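Local coordinates for protein sugar kinase (Agrobacterium tumefaciens, PDB 2RBC) that probably phosphorylates a sugar or related carbohydrate with ATP, as a member of the ribokinase-like pfkB family of kinases, at residues G36-D41 with T96-D101; G117-L122 with V136-H141; A268-A273 with A304-V309; G280-A285 with R297-A302. One frame throughout, in Å; residues are numbered along the deposited sequence.

Contact 1 (G36-D41 with T96-D101); sequences GAAVLD and TRILRD
I98 drives its longer branch into the backbone between A38 and L40, so a helix side chain here packs on peptide groups as much as on other side chains. Its CD1 methyl ends 3.7 Å from A38 O and equally close to L40 N. A chi1 of -68° sets CG1 anti to the carbonyl carbon, and with the arm extended beyond CG1 it runs straight out to the strand. The other branch, CG2, turns instead to the methyl of A38, with A38 CB and I98 CG2 3.9 Å apart. Helix 93-104 thereby lies across the start of strand 39-45, the short axes 88° apart and 8.3 Å distant at closest approach. That strand is an inner member of the four-stranded sheet that probably corresponds to the lid of ribokinase-like kinases; I98 also touches V89, which belongs to the large central sheet. L40 answers I98 from the strand side: L40 CB rests 4.0 Å from I98 CG1. Beyond CB, its CG swings anti to the backbone N (chi1 -170°) and brings the two methyls to the aliphatic part of R97. The two side chains cross nearly at right angles, L40 CD2 meeting R97 CD at 4.0 Å. R97, extended from CG to NE, meets it chiefly with CG and CD, and L40 CD2 also lies obliquely by the guanidinium. That group goes on to Q63 through NH2 and forms a salt bridge from NE with E93 of the second subunit.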
loop_
_atom_site.group_PDB
_atom_site.type_symbol
_atom_site.label_atom_id
_atom_site.label_comp_id
_atom_site.label_asym_id
_atom_site.label_seq_id
_atom_site.Cartn_x
_atom_site.Cartn_y
_atom_site.Cartn_z
ATOM N N GLY A 36 12.757 -15.637 -8.852
ATOM C CA GLY A 36 11.993 -15.539 -7.611
ATOM C C GLY A 36 11.021 -14.390 -7.448
ATOM O O GLY A 36 10.224 -14.103 -8.310
ATOM N N ALA A 37 11.131 -13.706 -6.320
ATOM C CA ALA A 37 10.188 -12.661 -5.925
ATOM C C ALA A 37 10.170 -11.382 -6.757
ATOM O O ALA A 37 11.210 -10.847 -7.119
ATOM C CB ALA A 37 10.406 -12.326 -4.456
ATOM N N ALA A 38 8.947 -10.902 -6.993
ATOM C CA ALA A 38 8.616 -9.675 -7.727
ATOM C C ALA A 38 7.396 -9.092 -7.026
ATOM O O ALA A 38 6.268 -9.631 -7.157
ATOM C CB ALA A 38 8.312 -9.975 -9.187
ATOM N N VAL A 39 7.611 -8.024 -6.263
ATOM C CA VAL A 39 6.629 -7.528 -5.254
ATOM C C VAL A 39 6.564 -6.005 -5.392
ATOM O O VAL A 39 7.634 -5.350 -5.486
ATOM C CB VAL A 39 7.082 -7.833 -3.771
ATOM C CG1 VAL A 39 6.036 -7.384 -2.735
ATOM C CG2 VAL A 39 7.406 -9.308 -3.566
ATOM N N LEU A 40 5.345 -5.448 -5.400
ATOM C CA LEU A 40 5.179 -3.976 -5.329
ATOM C C LEU A 40 5.203 -3.512 -3.883
ATOM O O LEU A 40 4.237 -3.683 -3.146
ATOM C CB LEU A 40 3.911 -3.494 -6.029
ATOM C CG LEU A 40 3.775 -1.968 -6.206
ATOM C CD1 LEU A 40 4.856 -1.454 -7.151
ATOM C CD2 LEU A 40 2.412 -1.680 -6.763
ATOM N N ASP A 41 6.330 -2.937 -3.481
ATOM C CA ASP A 41 6.467 -2.351 -2.160
ATOM C C ASP A 41 6.044 -0.892 -2.140
ATOM O O ASP A 41 6.452 -0.123 -2.998
ATOM C CB ASP A 41 7.930 -2.392 -1.674
ATOM C CG ASP A 41 8.400 -3.790 -1.242
ATOM O OD1 ASP A 41 7.574 -4.708 -1.103
ATOM O OD2 ASP A 41 9.635 -3.934 -1.007
ATOM N N THR A 96 0.883 -5.295 -13.761
ATOM C CA THR A 96 1.240 -4.417 -14.870
ATOM C C THR A 96 2.297 -3.434 -14.383
ATOM O O THR A 96 3.292 -3.143 -15.038
ATOM C CB THR A 96 -0.019 -3.697 -15.402
ATOM O OG1 THR A 96 -0.964 -4.684 -15.845
ATOM C CG2 THR A 96 0.307 -2.748 -16.563
ATOM N N ARG A 97 2.089 -2.959 -13.180
ATOM C CA ARG A 97 2.988 -2.003 -12.614
ATOM C C ARG A 97 4.354 -2.577 -12.233
ATOM O O ARG A 97 5.392 -1.928 -12.429
ATOM C CB ARG A 97 2.307 -1.464 -11.409
ATOM C CG ARG A 97 3.034 -0.394 -10.783
ATOM C CD ARG A 97 2.098 0.549 -10.083
ATOM N NE ARG A 97 2.930 1.633 -9.596
ATOM C CZ ARG A 97 2.602 2.454 -8.623
ATOM N NH1 ARG A 97 1.435 2.332 -8.025
ATOM N NH2 ARG A 97 3.458 3.389 -8.279
ATOM N N ILE A 98 4.352 -3.788 -11.679
ATOM C CA ILE A 98 5.583 -4.495 -11.376
ATOM C C ILE A 98 6.392 -4.717 -12.656
ATOM O O ILE A 98 7.600 -4.455 -12.702
ATOM C CB ILE A 98 5.280 -5.868 -10.663
ATOM C CG1 ILE A 98 4.710 -5.619 -9.264
ATOM C CG2 ILE A 98 6.522 -6.740 -10.568
ATOM C CD1 ILE A 98 4.194 -6.890 -8.567
ATOM N N LEU A 99 5.740 -5.236 -13.685
ATOM C CA LEU A 99 6.442 -5.493 -14.937
ATOM C C LEU A 99 7.041 -4.218 -15.542
ATOM O O LEU A 99 8.182 -4.216 -16.051
ATOM C CB LEU A 99 5.525 -6.180 -15.949
ATOM C CG LEU A 99 5.035 -7.574 -15.562
ATOM C CD1 LEU A 99 3.904 -8.066 -16.452
ATOM C CD2 LEU A 99 6.187 -8.577 -15.505
ATOM N N ARG A 100 6.265 -3.142 -15.531
ATOM C CA ARG A 100 6.716 -1.882 -16.086
ATOM C C ARG A 100 7.892 -1.306 -15.324
ATOM O O ARG A 100 8.869 -0.892 -15.932
ATOM C CB ARG A 100 5.553 -0.894 -16.183
ATOM C CG ARG A 100 5.958 0.537 -16.461
ATOM C CD ARG A 100 4.757 1.357 -16.832
ATOM N NE ARG A 100 4.892 2.729 -16.361
ATOM C CZ ARG A 100 3.953 3.686 -16.483
ATOM N NH1 ARG A 100 4.188 4.904 -15.984
ATOM N NH2 ARG A 100 2.781 3.449 -17.089
ATOM N N ASP A 101 7.821 -1.304 -14.006
ATOM C CA ASP A 101 8.909 -0.761 -13.202
ATOM C C ASP A 101 10.197 -1.572 -13.422
ATOM O O ASP A 101 11.278 -1.020 -13.703
ATOM C CB ASP A 101 8.500 -0.724 -11.713
ATOM C CG ASP A 101 9.594 -0.087 -10.796
ATOM O OD1 ASP A 101 10.567 0.510 -11.302
ATOM O OD2 ASP A 101 9.519 -0.177 -9.570
#

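Contact 2 (G117-L122 with V136-H141); sequences GARSAL and VPFYDH
F138 and R119 meet flat group to flat group: F138 CZ stands 3.5 Å above the centre of the R119 guanidinium, with the two planes 36° apart. The bend of the arginine at chi3 folds its end back over the ring, while R119 CB and S120 O lie at the ring's edge, in its plane. On the strand proper, F138 N gives a 2.8 Å bond to L122 O, and the return bond from L122 N to F138 O, at 3.3 Å, is weak. F138 CB also rests against L122 CG. Past this pair the direct bonding gives way to a water, which donates to R119 O and accepts from D140 N at 2.6 Å. D140 then closes the end: its OD2 takes the R119 N-H at 2.8 Å, on the anti side of the carboxylate. R142 holds that same oxygen in a salt bridge, which would hold the acceptor in place. Farther out, R119 NH2 bonds to V61 O of the second subunit, and V61 of that subunit packs on F138, so one residue across the interface holds on to both members of the pair. L122 and F138 form an antiparallel hydrogen-bonded pair of the hairpin 121-127/133-138, in the probable lid sheet, consistent with the lid-to-lid dimer of ribokinase.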
loop_
_atom_site.group_PDB
_atom_site.type_symbol
_atom_site.label_atom_id
_atom_site.label_comp_id
_atom_site.label_asym_id
_atom_site.label_seq_id
_atom_site.Cartn_x
_atom_site.Cartn_y
_atom_site.Cartn_z
ATOM N N GLY A 117 -5.598 -15.615 -12.768
ATOM C CA GLY A 117 -6.298 -15.751 -11.487
ATOM C C GLY A 117 -5.512 -15.590 -10.186
ATOM O O GLY A 117 -6.105 -15.642 -9.098
ATOM N N ALA A 118 -4.193 -15.419 -10.262
ATOM C CA ALA A 118 -3.413 -15.095 -9.071
ATOM C C ALA A 118 -3.401 -13.575 -8.891
ATOM O O ALA A 118 -3.566 -12.804 -9.851
ATOM C CB ALA A 118 -1.956 -15.665 -9.169
ATOM N N ARG A 119 -3.213 -13.154 -7.649
ATOM C CA ARG A 119 -3.048 -11.768 -7.330
ATOM C C ARG A 119 -1.580 -11.509 -7.126
ATOM O O ARG A 119 -0.888 -12.294 -6.475
ATOM C CB ARG A 119 -3.838 -11.399 -6.077
ATOM C CG ARG A 119 -5.348 -11.458 -6.334
ATOM C CD ARG A 119 -6.147 -11.264 -5.048
ATOM N NE ARG A 119 -5.937 -9.935 -4.498
ATOM C CZ ARG A 119 -6.235 -9.549 -3.254
ATOM N NH1 ARG A 119 -6.781 -10.389 -2.370
ATOM N NH2 ARG A 119 -5.967 -8.298 -2.897
ATOM N N SER A 120 -1.109 -10.404 -7.683
ATOM C CA SER A 120 0.293 -10.027 -7.566
ATOM C C SER A 120 0.658 -9.643 -6.132
ATOM O O SER A 120 -0.157 -9.079 -5.400
ATOM C CB SER A 120 0.608 -8.838 -8.458
ATOM O OG SER A 120 0.398 -9.137 -9.808
ATOM N N ALA A 121 1.915 -9.910 -5.764
ATOM C CA ALA A 121 2.419 -9.630 -4.438
ATOM C C ALA A 121 2.630 -8.138 -4.273
ATOM O O ALA A 121 3.096 -7.444 -5.179
ATOM C CB ALA A 121 3.747 -10.381 -4.177
ATOM N N LEU A 122 2.303 -7.659 -3.086
ATOM C CA LEU A 122 2.574 -6.275 -2.706
ATOM C C LEU A 122 2.828 -6.256 -1.213
ATOM O O LEU A 122 2.319 -7.141 -0.492
ATOM C CB LEU A 122 1.382 -5.367 -3.107
ATOM C CG LEU A 122 0.026 -5.601 -2.437
ATOM C CD1 LEU A 122 -0.117 -4.849 -1.080
ATOM C CD2 LEU A 122 -1.089 -5.201 -3.405
ATOM N N VAL A 136 4.051 -5.476 6.191
ATOM C CA VAL A 136 2.736 -6.066 6.087
ATOM C C VAL A 136 2.671 -6.565 4.649
ATOM O O VAL A 136 2.468 -5.810 3.707
ATOM C CB VAL A 136 1.598 -5.082 6.428
ATOM C CG1 VAL A 136 0.292 -5.830 6.515
ATOM C CG2 VAL A 136 1.911 -4.326 7.744
ATOM N N PRO A 137 3.016 -7.830 4.461
ATOM C CA PRO A 137 3.125 -8.390 3.138
ATOM C C PRO A 137 1.908 -9.156 2.710
ATOM O O PRO A 137 1.360 -9.939 3.500
ATOM C CB PRO A 137 4.302 -9.337 3.285
ATOM C CG PRO A 137 4.123 -9.871 4.654
ATOM C CD PRO A 137 3.480 -8.772 5.485
ATOM N N PHE A 138 1.504 -8.941 1.465
ATOM C CA PHE A 138 0.479 -9.724 0.831
ATOM C C PHE A 138 1.128 -10.657 -0.170
ATOM O O PHE A 138 1.878 -10.222 -1.021
ATOM C CB PHE A 138 -0.536 -8.836 0.090
ATOM C CG PHE A 138 -1.504 -9.623 -0.732
ATOM C CD1 PHE A 138 -2.450 -10.413 -0.110
ATOM C CD2 PHE A 138 -1.432 -9.628 -2.113
ATOM C CE1 PHE A 138 -3.335 -11.178 -0.853
ATOM C CE2 PHE A 138 -2.313 -10.391 -2.853
ATOM C CZ PHE A 138 -3.259 -11.169 -2.218
ATOM N N TYR A 139 0.816 -11.943 -0.076
ATOM C CA TYR A 139 1.346 -12.945 -0.987
ATOM C C TYR A 139 0.258 -13.983 -1.297
ATOM O O TYR A 139 -0.305 -14.571 -0.391
ATOM C CB TYR A 139 2.589 -13.632 -0.396
ATOM C CG TYR A 139 3.039 -14.803 -1.226
ATOM C CD1 TYR A 139 3.509 -14.624 -2.517
ATOM C CD2 TYR A 139 2.945 -16.098 -0.749
ATOM C CE1 TYR A 139 3.880 -15.691 -3.308
ATOM C CE2 TYR A 139 3.338 -17.186 -1.540
ATOM C CZ TYR A 139 3.813 -16.966 -2.809
ATOM O OH TYR A 139 4.179 -18.048 -3.567
ATOM N N ASP A 140 -0.033 -14.194 -2.569
ATOM C CA ASP A 140 -0.947 -15.231 -3.030
ATOM C C ASP A 140 -0.152 -16.444 -3.544
ATOM O O ASP A 140 0.473 -16.364 -4.592
ATOM C CB ASP A 140 -1.782 -14.629 -4.159
ATOM C CG ASP A 140 -2.814 -15.571 -4.720
ATOM O OD1 ASP A 140 -2.905 -16.750 -4.280
ATOM O OD2 ASP A 140 -3.550 -15.095 -5.623
ATOM N N HIS A 141 -0.201 -17.571 -2.831
ATOM C CA HIS A 141 0.520 -18.796 -3.260
ATOM C C HIS A 141 0.194 -19.231 -4.700
ATOM O O HIS A 141 0.974 -19.904 -5.340
ATOM C CB HIS A 141 0.206 -19.950 -2.316
ATOM C CG HIS A 141 -1.210 -20.436 -2.437
ATOM N ND1 HIS A 141 -2.226 -19.992 -1.610
ATOM C CD2 HIS A 141 -1.792 -21.285 -3.322
ATOM C CE1 HIS A 141 -3.365 -20.565 -1.966
ATOM N NE2 HIS A 141 -3.131 -21.346 -3.010
HETATM O O HOH W 1 0.288 -12.098 -4.041
#

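Contact 3 (A268-A273 with A304-V309); sequences AVDTLA and ALKCTV. With EDO (1,2-ethanediol), chain L.
The backbone of 268-273, which has no regular secondary structure, lies against the C-terminal part of helix 292-307, where D270 N donates to C307 O over 2.9 Å at a nearly straight 167°. This loop carries the start of the DTxxAGD sequence characteristic of pfkB kinases, and A273 occupies the N-cap position of helix 274-287; in relatives the N-terminal end of that helix forms an anion hole beside the phosphoryl-transfer site. D270 is used again through its carbonyl oxygen, which belongs to the next peptide: the CA of C307 makes a CA-H...O contact with D270 O, and K306 NZ donates to the same oxygen at 2.7 Å. K306 reaches it by folding, bent at chi2, chi3 and chi4, so that its chain curls over the loop and CD packs near A273. NZ also bonds to L272 O and to G312 O, so three main-chain carbonyls accept from the ammonium group, L272 O only weakly. D270 meanwhile holds the loop's own shape. Its CG is anti to the backbone N (chi1 179°), and OD1 accepts from L272 N at 2.9 Å from above the carboxylate plane, an Asx turn. OD2 takes the N-H groups of G311 and G312, tying the loop to the chain beyond the helix. Van der Waals contacts flank these bonds: V269 CG2 lies 3.4 Å from T308 O, and C307 SG rests against T271 CA and CG2. T271 OG1 bonds to R133 and, at 2.7 Å, to O1 of an ethanediol molecule probably left from crystallisation.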
loop_
_atom_site.group_PDB
_atom_site.type_symbol
_atom_site.label_atom_id
_atom_site.label_comp_id
_atom_site.label_asym_id
_atom_site.label_seq_id
_atom_site.Cartn_x
_atom_site.Cartn_y
_atom_site.Cartn_z
ATOM N N ALA A 268 23.944 3.171 8.222
ATOM C CA ALA A 268 22.849 2.359 7.698
ATOM C C ALA A 268 21.512 3.090 7.709
ATOM O O ALA A 268 20.649 2.785 8.561
ATOM C CB ALA A 268 22.708 1.097 8.506
ATOM N N VAL A 269 21.295 3.948 6.716
ATOM C CA VAL A 269 20.013 4.651 6.541
ATOM C C VAL A 269 18.817 3.707 6.265
ATOM O O VAL A 269 17.713 3.882 6.819
ATOM C CB VAL A 269 20.128 5.690 5.389
ATOM C CG1 VAL A 269 18.819 6.413 5.145
ATOM C CG2 VAL A 269 21.224 6.681 5.702
ATOM N N ASP A 270 19.030 2.738 5.389
ATOM C CA ASP A 270 17.985 1.800 4.989
ATOM C C ASP A 270 18.632 0.522 4.500
ATOM O O ASP A 270 19.199 0.483 3.424
ATOM C CB ASP A 270 17.070 2.441 3.942
ATOM C CG ASP A 270 15.972 1.509 3.447
ATOM O OD1 ASP A 270 15.787 0.414 4.008
ATOM O OD2 ASP A 270 15.309 1.883 2.466
ATOM N N THR A 271 18.567 -0.526 5.313
ATOM C CA THR A 271 19.196 -1.789 4.960
ATOM C C THR A 271 18.265 -2.683 4.119
ATOM O O THR A 271 18.648 -3.747 3.723
ATOM C CB THR A 271 19.630 -2.567 6.204
ATOM O OG1 THR A 271 18.461 -2.937 6.927
ATOM C CG2 THR A 271 20.547 -1.751 7.086
ATOM N N LEU A 272 17.050 -2.232 3.817
ATOM C CA LEU A 272 16.150 -3.027 2.969
ATOM C C LEU A 272 16.832 -3.317 1.637
ATOM O O LEU A 272 17.348 -2.406 1.012
ATOM C CB LEU A 272 14.827 -2.260 2.783
ATOM C CG LEU A 272 13.690 -2.942 2.043
ATOM C CD1 LEU A 272 13.300 -4.267 2.688
ATOM C CD2 LEU A 272 12.486 -1.975 1.976
ATOM N N ALA A 273 16.868 -4.590 1.229
ATOM C CA ALA A 273 17.470 -5.022 -0.068
ATOM C C ALA A 273 19.000 -5.144 -0.088
ATOM O O ALA A 273 19.577 -5.424 -1.132
ATOM C CB ALA A 273 16.981 -4.118 -1.242
ATOM N N ALA A 304 26.886 -2.091 1.096
ATOM C CA ALA A 304 27.148 -0.949 1.994
ATOM C C ALA A 304 26.666 0.368 1.379
ATOM O O ALA A 304 25.947 1.146 2.015
ATOM C CB ALA A 304 28.663 -0.889 2.400
ATOM N N LEU A 305 27.021 0.610 0.126
ATOM C CA LEU A 305 26.588 1.804 -0.554
ATOM C C LEU A 305 25.076 1.910 -0.562
ATOM O O LEU A 305 24.523 2.976 -0.231
ATOM C CB LEU A 305 27.152 1.862 -1.982
ATOM C CG LEU A 305 28.607 2.348 -2.094
ATOM C CD1 LEU A 305 29.192 1.896 -3.439
ATOM C CD2 LEU A 305 28.647 3.808 -2.047
ATOM N N LYS A 306 24.406 0.811 -0.883
ATOM C CA LYS A 306 22.957 0.836 -0.991
ATOM C C LYS A 306 22.314 1.197 0.347
ATOM O O LYS A 306 21.246 1.808 0.375
ATOM C CB LYS A 306 22.449 -0.517 -1.474
ATOM C CG LYS A 306 20.947 -0.600 -1.737
ATOM C CD LYS A 306 20.307 -1.658 -0.877
ATOM C CE LYS A 306 20.188 -1.243 0.574
ATOM N NZ LYS A 306 19.187 -0.127 0.778
ATOM N N CYS A 307 22.968 0.837 1.441
ATOM C CA CYS A 307 22.427 1.077 2.798
ATOM C C CYS A 307 22.364 2.532 3.214
ATOM O O CYS A 307 21.630 2.881 4.140
ATOM C CB CYS A 307 23.195 0.265 3.866
ATOM S SG CYS A 307 22.891 -1.498 3.822
ATOM N N THR A 308 23.087 3.391 2.505
ATOM C CA THR A 308 23.149 4.806 2.813
ATOM C C THR A 308 22.064 5.642 2.180
ATOM O O THR A 308 22.027 6.841 2.393
ATOM C CB THR A 308 24.534 5.366 2.419
ATOM O OG1 THR A 308 24.689 5.306 0.998
ATOM C CG2 THR A 308 25.618 4.568 3.109
ATOM N N VAL A 309 21.179 5.013 1.404
ATOM C CA VAL A 309 20.083 5.672 0.700
ATOM C C VAL A 309 18.734 5.061 1.106
ATOM O O VAL A 309 18.554 3.849 1.050
ATOM C CB VAL A 309 20.273 5.500 -0.828
ATOM C CG1 VAL A 309 19.135 6.106 -1.638
ATOM C CG2 VAL A 309 21.605 6.133 -1.245
HETATM C C1 EDO L . 18.827 -5.330 9.026
HETATM O O1 EDO L . 18.429 -4.010 9.442
HETATM C C2 EDO L . 17.607 -6.203 8.694
HETATM O O2 EDO L . 17.629 -6.655 7.322
#

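Contact 4 (G280-A285 with R297-A302); sequences GTFALA and RLSSVA. With SO4 (sulfate ion), chain B.
S299 OG sits 3.2 Å from F282 N, close enough to suggest a bond between the helices, yet the angle is poor and the hydroxyl belongs to its own helix, bonded to A295 O. T281 behaves in the same way on the other helix, its OG1 tied to I277 O. Two hydroxyl residues therefore line the interface without bonding across it, and what crosses is van der Waals contact, of carbons and of the two hydroxyl oxygens with carbons. With chi1 at -60°, T281 places CG2 anti to its backbone N and aims that methyl at the neighbouring helix. There T281 CG2 comes within 3.5 Å of S299 CA, and the same methyl also meets L298 CD2 at 3.7 Å. The oxygen branch lies over a methyl, T281 OG1 to A302 CB being 3.6 Å. Small side chains (T281, S299, A302) stand where the helices come near each other: 274-287 and 292-307 form an antiparallel helical hairpin, their short axes 8.4 Å apart at 153°, in the C-terminal part of the ribokinase-like domain. At the closest backbone point the CA atoms of T281 and S299 are 5.1 Å apart. F282 sends its ring past S299, whose OG lies at the ring edge in plane; F282 CB is 3.4 Å from that oxygen. The ring itself goes on to meet F238 at about 30° between planes. M79, from a loop, packs on T281 and L298, while helix 319-330 backs L298 through T322.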
loop_
_atom_site.group_PDB
_atom_site.type_symbol
_atom_site.label_atom_id
_atom_site.label_comp_id
_atom_site.label_asym_id
_atom_site.label_seq_id
_atom_site.Cartn_x
_atom_site.Cartn_y
_atom_site.Cartn_z
ATOM N N GLY A 280 23.199 -10.254 -6.079
ATOM C CA GLY A 280 23.254 -9.936 -7.490
ATOM C C GLY A 280 24.684 -9.602 -7.899
ATOM O O GLY A 280 25.124 -10.039 -8.946
ATOM N N THR A 281 25.394 -8.810 -7.091
ATOM C CA THR A 281 26.793 -8.465 -7.380
ATOM C C THR A 281 27.637 -9.728 -7.394
ATOM O O THR A 281 28.496 -9.924 -8.262
ATOM C CB THR A 281 27.337 -7.445 -6.312
ATOM O OG1 THR A 281 26.544 -6.239 -6.344
ATOM C CG2 THR A 281 28.782 -7.079 -6.584
ATOM N N PHE A 282 27.373 -10.609 -6.435
ATOM C CA PHE A 282 28.139 -11.816 -6.277
ATOM C C PHE A 282 27.916 -12.743 -7.451
ATOM O O PHE A 282 28.836 -13.335 -7.962
ATOM C CB PHE A 282 27.782 -12.507 -4.957
ATOM C CG PHE A 282 28.633 -13.705 -4.685
ATOM C CD1 PHE A 282 29.879 -13.556 -4.100
ATOM C CD2 PHE A 282 28.201 -14.975 -5.048
ATOM C CE1 PHE A 282 30.698 -14.649 -3.888
ATOM C CE2 PHE A 282 29.020 -16.087 -4.819
ATOM C CZ PHE A 282 30.271 -15.913 -4.242
ATOM N N ALA A 283 26.666 -12.874 -7.866
ATOM C CA ALA A 283 26.309 -13.655 -9.018
ATOM C C ALA A 283 26.956 -13.146 -10.304
ATOM O O ALA A 283 27.510 -13.930 -11.080
ATOM C CB ALA A 283 24.810 -13.711 -9.161
ATOM N N LEU A 284 26.922 -11.837 -10.515
ATOM C CA LEU A 284 27.675 -11.250 -11.596
ATOM C C LEU A 284 29.181 -11.497 -11.463
ATOM O O LEU A 284 29.797 -11.864 -12.446
ATOM C CB LEU A 284 27.351 -9.757 -11.768
ATOM C CG LEU A 284 28.090 -8.978 -12.882
ATOM C CD1 LEU A 284 27.735 -9.545 -14.238
ATOM C CD2 LEU A 284 27.750 -7.492 -12.780
ATOM N N ALA A 285 29.761 -11.329 -10.275
ATOM C CA ALA A 285 31.215 -11.587 -10.085
ATOM C C ALA A 285 31.591 -13.039 -10.481
ATOM O O ALA A 285 32.626 -13.289 -11.102
ATOM C CB ALA A 285 31.636 -11.279 -8.645
ATOM N N ARG A 297 34.322 -8.958 -1.461
ATOM C CA ARG A 297 34.575 -7.524 -1.269
ATOM C C ARG A 297 33.681 -6.615 -2.090
ATOM O O ARG A 297 33.082 -5.684 -1.545
ATOM C CB ARG A 297 36.023 -7.165 -1.601
ATOM C CG ARG A 297 36.973 -7.502 -0.525
ATOM C CD ARG A 297 38.371 -7.476 -1.013
ATOM N NE ARG A 297 39.277 -7.649 0.098
ATOM C CZ ARG A 297 40.584 -7.440 0.025
ATOM N NH1 ARG A 297 41.159 -7.080 -1.111
ATOM N NH2 ARG A 297 41.314 -7.574 1.105
ATOM N N LEU A 298 33.613 -6.860 -3.396
ATOM C CA LEU A 298 32.801 -6.049 -4.280
ATOM C C LEU A 298 31.325 -6.068 -3.862
ATOM O O LEU A 298 30.686 -5.016 -3.841
ATOM C CB LEU A 298 32.932 -6.537 -5.732
ATOM C CG LEU A 298 32.318 -5.685 -6.842
ATOM C CD1 LEU A 298 33.072 -4.372 -7.103
ATOM C CD2 LEU A 298 32.148 -6.538 -8.117
ATOM N N SER A 299 30.809 -7.260 -3.541
ATOM C CA SER A 299 29.428 -7.426 -3.120
ATOM C C SER A 299 29.151 -6.707 -1.807
ATOM O O SER A 299 28.080 -6.088 -1.642
ATOM C CB SER A 299 29.117 -8.905 -2.967
ATOM O OG SER A 299 29.416 -9.605 -4.146
ATOM N N SER A 300 30.115 -6.787 -0.888
ATOM C CA SER A 300 30.033 -6.103 0.386
ATOM C C SER A 300 29.974 -4.595 0.234
ATOM O O SER A 300 29.136 -3.934 0.860
ATOM C CB SER A 300 31.234 -6.447 1.283
ATOM O OG SER A 300 31.172 -7.811 1.657
ATOM N N VAL A 301 30.871 -4.038 -0.574
ATOM C CA VAL A 301 30.884 -2.608 -0.778
ATOM C C VAL A 301 29.609 -2.128 -1.464
ATOM O O VAL A 301 29.032 -1.103 -1.081
ATOM C CB VAL A 301 32.177 -2.150 -1.557
ATOM C CG1 VAL A 301 32.143 -0.655 -1.889
ATOM C CG2 VAL A 301 33.427 -2.487 -0.707
ATOM N N ALA A 302 29.166 -2.863 -2.467
ATOM C CA ALA A 302 27.936 -2.521 -3.165
ATOM C C ALA A 302 26.758 -2.476 -2.198
ATOM O O ALA A 302 25.972 -1.514 -2.193
ATOM C CB ALA A 302 27.670 -3.500 -4.291
HETATM S S SO4 B . 40.169 -5.969 4.290
HETATM O O1 SO4 B . 41.607 -5.727 4.226
HETATM O O2 SO4 B . 39.832 -7.154 3.517
HETATM O O3 SO4 B . 39.741 -6.222 5.670
HETATM O O4 SO4 B . 39.509 -4.796 3.721
#

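Contacts 1 and 2 share a sheet: strands 39-45 and 121-127 are neighbours there, and L40 N probably bonds to A121 O at 3.0 Å, so the two join directly, and both touch the second subunit. Contacts 3 and 4 share helix 292-307, with contact 4 nested inside the loop that contact 3 closes, and no other chain of the assembly touches either. Contacts 1 and 4 are buried and rest on van der Waals packing, largely apolar in contact 1 but with hydroxyl residues in contact 4. Contact 2 is also buried but combines strand pairing with charged groups; contact 3, partly buried, relies on carbonyls, a lysine and an aspartate. Contacts 2 and 4 lie farthest apart, their centres about 29 Å distant.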